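Local atomic coordinates of endo-1,4-beta-xylanase (Bacteroides thetaiotaomicron VPI-5482, PDB entry 3KST), a protein that probably hydrolyses O-glycosidic bonds in xylan-type polysaccharides as a calcium-binding member of glycosyl hydrolase family 43. Residues S73-E83 and L95-C104. Numbering follows the deposited sequence.
With CA (calcium ion), chain C.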
loop_
_atom_site.group_PDB
_atom_site.type_symbol
_atom_site.label_atom_id
_atom_site.label_comp_id
_atom_site.label_asym_id
_atom_site.label_seq_id
_atom_site.Cartn_x
_atom_site.Cartn_y
_atom_site.Cartn_z
ATOM N N SER A 73 19.832 -3.421 2.042
ATOM C CA SER A 73 19.116 -2.825 0.932
ATOM C C SER A 73 19.845 -1.656 0.337
ATOM O O SER A 73 20.753 -1.103 0.933
ATOM C CB SER A 73 17.786 -2.315 1.506
ATOM O OG SER A 73 17.079 -1.464 0.619
ATOM N N TYR A 74 19.406 -1.293 -0.857
ATOM C CA TYR A 74 19.751 -0.037 -1.493
ATOM C C TYR A 74 19.236 1.052 -0.562
ATOM O O TYR A 74 18.153 0.901 -0.041
ATOM C CB TYR A 74 18.978 0.106 -2.798
ATOM C CG TYR A 74 19.113 1.438 -3.465
ATOM C CD1 TYR A 74 20.290 1.787 -4.157
ATOM C CD2 TYR A 74 18.065 2.370 -3.428
ATOM C CE1 TYR A 74 20.415 3.026 -4.783
ATOM C CE2 TYR A 74 18.172 3.602 -4.075
ATOM C CZ TYR A 74 19.350 3.938 -4.725
ATOM O OH TYR A 74 19.417 5.157 -5.349
ATOM N N GLY A 75 20.043 2.081 -0.335
ATOM C CA GLY A 75 19.668 3.265 0.447
ATOM C C GLY A 75 19.833 3.319 1.948
ATOM O O GLY A 75 19.939 2.312 2.649
ATOM N N THR A 76 19.818 4.544 2.464
ATOM C CA THR A 76 19.948 4.792 3.889
ATOM C C THR A 76 18.833 5.619 4.496
ATOM O O THR A 76 18.849 5.790 5.721
ATOM C CB THR A 76 21.292 5.466 4.205
ATOM O OG1 THR A 76 21.305 6.777 3.636
ATOM C CG2 THR A 76 22.435 4.622 3.646
ATOM N N TRP A 77 17.886 6.097 3.684
ATOM C CA TRP A 77 16.776 6.949 4.139
ATOM C C TRP A 77 15.562 6.769 3.252
ATOM O O TRP A 77 15.651 6.186 2.160
ATOM C CB TRP A 77 17.208 8.426 4.155
ATOM C CG TRP A 77 17.572 8.978 2.810
ATOM C CD1 TRP A 77 18.822 8.975 2.216
ATOM C CD2 TRP A 77 16.684 9.589 1.861
ATOM N NE1 TRP A 77 18.756 9.573 0.977
ATOM C CE2 TRP A 77 17.461 9.944 0.727
ATOM C CE3 TRP A 77 15.305 9.883 1.856
ATOM C CZ2 TRP A 77 16.913 10.573 -0.380
ATOM C CZ3 TRP A 77 14.756 10.524 0.741
ATOM C CH2 TRP A 77 15.558 10.855 -0.369
ATOM N N GLY A 78 14.412 7.279 3.689
ATOM C CA GLY A 78 13.218 7.160 2.869
ATOM C C GLY A 78 12.671 5.751 2.621
ATOM O O GLY A 78 12.210 5.457 1.515
ATOM N N PHE A 79 12.745 4.875 3.628
ATOM C CA PHE A 79 12.113 3.531 3.528
ATOM C C PHE A 79 10.605 3.704 3.712
ATOM O O PHE A 79 10.117 3.860 4.850
ATOM C CB PHE A 79 12.717 2.555 4.509
ATOM C CG PHE A 79 14.098 2.156 4.127
ATOM C CD1 PHE A 79 14.285 1.038 3.335
ATOM C CD2 PHE A 79 15.187 2.992 4.409
ATOM C CE1 PHE A 79 15.583 0.664 2.944
ATOM C CE2 PHE A 79 16.480 2.639 4.029
ATOM C CZ PHE A 79 16.683 1.484 3.289
ATOM N N TRP A 80 9.880 3.743 2.585
ATOM C CA TRP A 80 8.428 3.980 2.550
ATOM C C TRP A 80 7.597 2.917 1.815
ATOM O O TRP A 80 8.064 2.249 0.879
ATOM C CB TRP A 80 8.095 5.294 1.818
ATOM C CG TRP A 80 8.857 6.505 2.230
ATOM C CD1 TRP A 80 9.354 6.801 3.464
ATOM C CD2 TRP A 80 9.174 7.611 1.393
ATOM N NE1 TRP A 80 9.980 8.020 3.446
ATOM C CE2 TRP A 80 9.886 8.546 2.186
ATOM C CE3 TRP A 80 8.936 7.911 0.047
ATOM C CZ2 TRP A 80 10.375 9.765 1.662
ATOM C CZ3 TRP A 80 9.432 9.121 -0.478
ATOM C CH2 TRP A 80 10.128 10.035 0.344
ATOM N N ALA A 81 6.331 2.828 2.219
ATOM C CA ALA A 81 5.289 2.121 1.459
ATOM C C ALA A 81 5.610 0.674 1.043
ATOM O O ALA A 81 5.501 0.312 -0.137
ATOM C CB ALA A 81 4.900 3.002 0.230
ATOM N N PRO A 82 5.952 -0.181 2.027
ATOM C CA PRO A 82 6.224 -1.575 1.729
ATOM C C PRO A 82 4.947 -2.378 1.430
ATOM O O PRO A 82 3.879 -2.027 1.926
ATOM C CB PRO A 82 6.859 -2.067 3.026
ATOM C CG PRO A 82 6.137 -1.287 4.090
ATOM C CD PRO A 82 5.927 0.063 3.491
ATOM N N GLU A 83 5.050 -3.356 0.541
ATOM C CA GLU A 83 3.993 -4.367 0.325
ATOM C C GLU A 83 4.725 -5.697 0.265
ATOM O O GLU A 83 5.829 -5.761 -0.276
ATOM C CB GLU A 83 3.161 -4.122 -0.931
ATOM C CG GLU A 83 2.468 -2.725 -0.945
ATOM C CD GLU A 83 1.304 -2.539 -1.927
ATOM O OE1 GLU A 83 0.927 -3.447 -2.736
ATOM O OE2 GLU A 83 0.695 -1.431 -1.865
ATOM N N LEU A 95 9.137 -8.483 -0.910
ATOM C CA LEU A 95 8.873 -7.173 -0.341
ATOM C C LEU A 95 9.213 -6.111 -1.401
ATOM O O LEU A 95 10.368 -5.984 -1.798
ATOM C CB LEU A 95 9.734 -6.938 0.913
ATOM C CG LEU A 95 9.888 -5.525 1.482
ATOM C CD1 LEU A 95 8.523 -5.010 1.832
ATOM C CD2 LEU A 95 10.905 -5.499 2.646
ATOM N N PHE A 96 8.204 -5.352 -1.826
ATOM C CA PHE A 96 8.357 -4.262 -2.782
ATOM C C PHE A 96 8.260 -2.966 -1.974
ATOM O O PHE A 96 7.375 -2.814 -1.149
ATOM C CB PHE A 96 7.292 -4.333 -3.863
ATOM C CG PHE A 96 7.608 -5.332 -4.921
ATOM C CD1 PHE A 96 7.390 -6.697 -4.714
ATOM C CD2 PHE A 96 8.216 -4.925 -6.102
ATOM C CE1 PHE A 96 7.742 -7.622 -5.730
ATOM C CE2 PHE A 96 8.548 -5.837 -7.086
ATOM C CZ PHE A 96 8.313 -7.173 -6.903
ATOM N N TYR A 97 9.155 -2.026 -2.230
ATOM C CA TYR A 97 9.235 -0.826 -1.382
ATOM C C TYR A 97 9.956 0.325 -2.055
ATOM O O TYR A 97 10.476 0.163 -3.151
ATOM C CB TYR A 97 9.956 -1.199 -0.089
ATOM C CG TYR A 97 11.384 -1.686 -0.259
ATOM C CD1 TYR A 97 11.667 -3.010 -0.662
ATOM C CD2 TYR A 97 12.460 -0.839 -0.012
ATOM C CE1 TYR A 97 13.008 -3.479 -0.819
ATOM C CE2 TYR A 97 13.826 -1.295 -0.144
ATOM C CZ TYR A 97 14.077 -2.623 -0.548
ATOM O OH TYR A 97 15.380 -3.069 -0.684
ATOM N N SER A 98 9.957 1.481 -1.385
ATOM C CA SER A 98 10.674 2.649 -1.816
ATOM C C SER A 98 11.816 2.887 -0.859
ATOM O O SER A 98 11.715 2.595 0.305
ATOM C CB SER A 98 9.753 3.852 -1.833
ATOM O OG SER A 98 8.634 3.597 -2.658
ATOM N N ALA A 99 12.926 3.385 -1.371
ATOM C CA ALA A 99 14.094 3.740 -0.567
ATOM C C ALA A 99 14.818 4.847 -1.329
ATOM O O ALA A 99 15.079 4.687 -2.511
ATOM C CB ALA A 99 15.009 2.499 -0.312
ATOM N N GLU A 100 15.094 5.982 -0.676
ATOM C CA GLU A 100 15.671 7.183 -1.322
ATOM C C GLU A 100 14.947 7.607 -2.626
ATOM O O GLU A 100 15.590 8.006 -3.607
ATOM C CB GLU A 100 17.178 7.034 -1.585
ATOM C CG GLU A 100 18.020 6.600 -0.412
ATOM C CD GLU A 100 19.509 6.909 -0.538
ATOM O OE1 GLU A 100 19.947 7.502 -1.556
ATOM O OE2 GLU A 100 20.247 6.573 0.412
ATOM N N GLU A 101 13.611 7.508 -2.617
ATOM C CA GLU A 101 12.762 7.837 -3.751
ATOM C C GLU A 101 13.013 6.965 -5.003
ATOM O O GLU A 101 12.818 7.442 -6.117
ATOM C CB GLU A 101 12.805 9.359 -4.070
ATOM C CG GLU A 101 12.192 10.199 -2.937
ATOM C CD GLU A 101 12.403 11.685 -3.072
ATOM O OE1 GLU A 101 13.567 12.124 -3.247
ATOM O OE2 GLU A 101 11.402 12.419 -2.951
ATOM N N HIS A 102 13.422 5.709 -4.801
ATOM C CA HIS A 102 13.568 4.720 -5.889
ATOM C C HIS A 102 12.812 3.481 -5.453
ATOM O O HIS A 102 12.655 3.239 -4.240
ATOM C CB HIS A 102 15.040 4.405 -6.202
ATOM C CG HIS A 102 15.766 5.569 -6.776
ATOM N ND1 HIS A 102 16.208 6.620 -6.009
ATOM C CD2 HIS A 102 16.080 5.873 -8.059
ATOM C CE1 HIS A 102 16.792 7.518 -6.791
ATOM N NE2 HIS A 102 16.723 7.088 -8.039
ATOM N N ILE A 103 12.349 2.695 -6.416
ATOM C CA ILE A 103 11.599 1.462 -6.117
ATOM C C ILE A 103 12.526 0.255 -6.121
ATOM O O ILE A 103 13.384 0.138 -6.997
ATOM C CB ILE A 103 10.396 1.259 -7.033
ATOM C CG1 ILE A 103 10.764 1.266 -8.526
ATOM C CG2 ILE A 103 9.407 2.402 -6.773
ATOM C CD1 ILE A 103 9.625 0.876 -9.438
ATOM N N CYS A 104 12.287 -0.635 -5.168
ATOM C CA CYS A 104 13.138 -1.774 -4.863
ATOM C C CYS A 104 12.376 -3.018 -4.490
ATOM O O CYS A 104 11.216 -2.956 -4.050
ATOM C CB CYS A 104 14.001 -1.421 -3.641
ATOM S SG CYS A 104 15.069 0.007 -3.784
HETATM CA CA CA C . 1.011 0.642 -0.852
HETATM O O HOH W 1 22.801 7.141 1.262
HETATM O O HOH W 2 21.249 10.431 -0.382
HETATM O O HOH W 3 11.627 6.730 -0.831
HETATM O O HOH W 4 6.920 1.280 -2.198
HETATM O O HOH W 5 3.366 0.666 -1.666
HETATM O O HOH W 6 2.499 0.352 1.203
HETATM O O HOH W 7 -0.600 0.083 0.934
HETATM O O HOH W 8 -1.416 1.247 -1.547
HETATM O O HOH W 9 1.036 1.643 -3.209
#
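S73 OG is gripped from two sides, accepting a hydrogen bond from the Y97 hydroxyl (OH to OG 2.7 Å) while donating its own to the carbonyl O of Y74. This ties the loop leading into strand 80-83 to strand 95-99, that strand's antiparallel neighbour in one blade of the five-bladed beta-propeller of family 43. E100 lies in the type I' turn of A99 to H102, which joins strand 95-99 to strand 102-104. With CG anti to its carbonyl carbon (chi1 -51°), E100 lays CG over the five-membered ring of W77, 3.5 Å from its centroid; the chain, extended beyond CG, carries OE2 on to the T76 N-H, taken at 2.9 Å on its anti side. Were E100 cut back to an alanine, the T76 N-H would probably lose its carboxylate mate and the indole its CG cover. Small A99 suits the interior, where its CB sits over one face of the F79 ring, while the edge of the Y74 ring meets the H102 ring face, with planes at 76°. Between the W80–S98 and E83–F96 hydrogen-bonded pairs a beta bulge shifts the register by one residue. Beyond it E83, whose OE1 is held by Y85 and S132, shares the calcium with H251, its OE2 binding the ion at 2.3 Å.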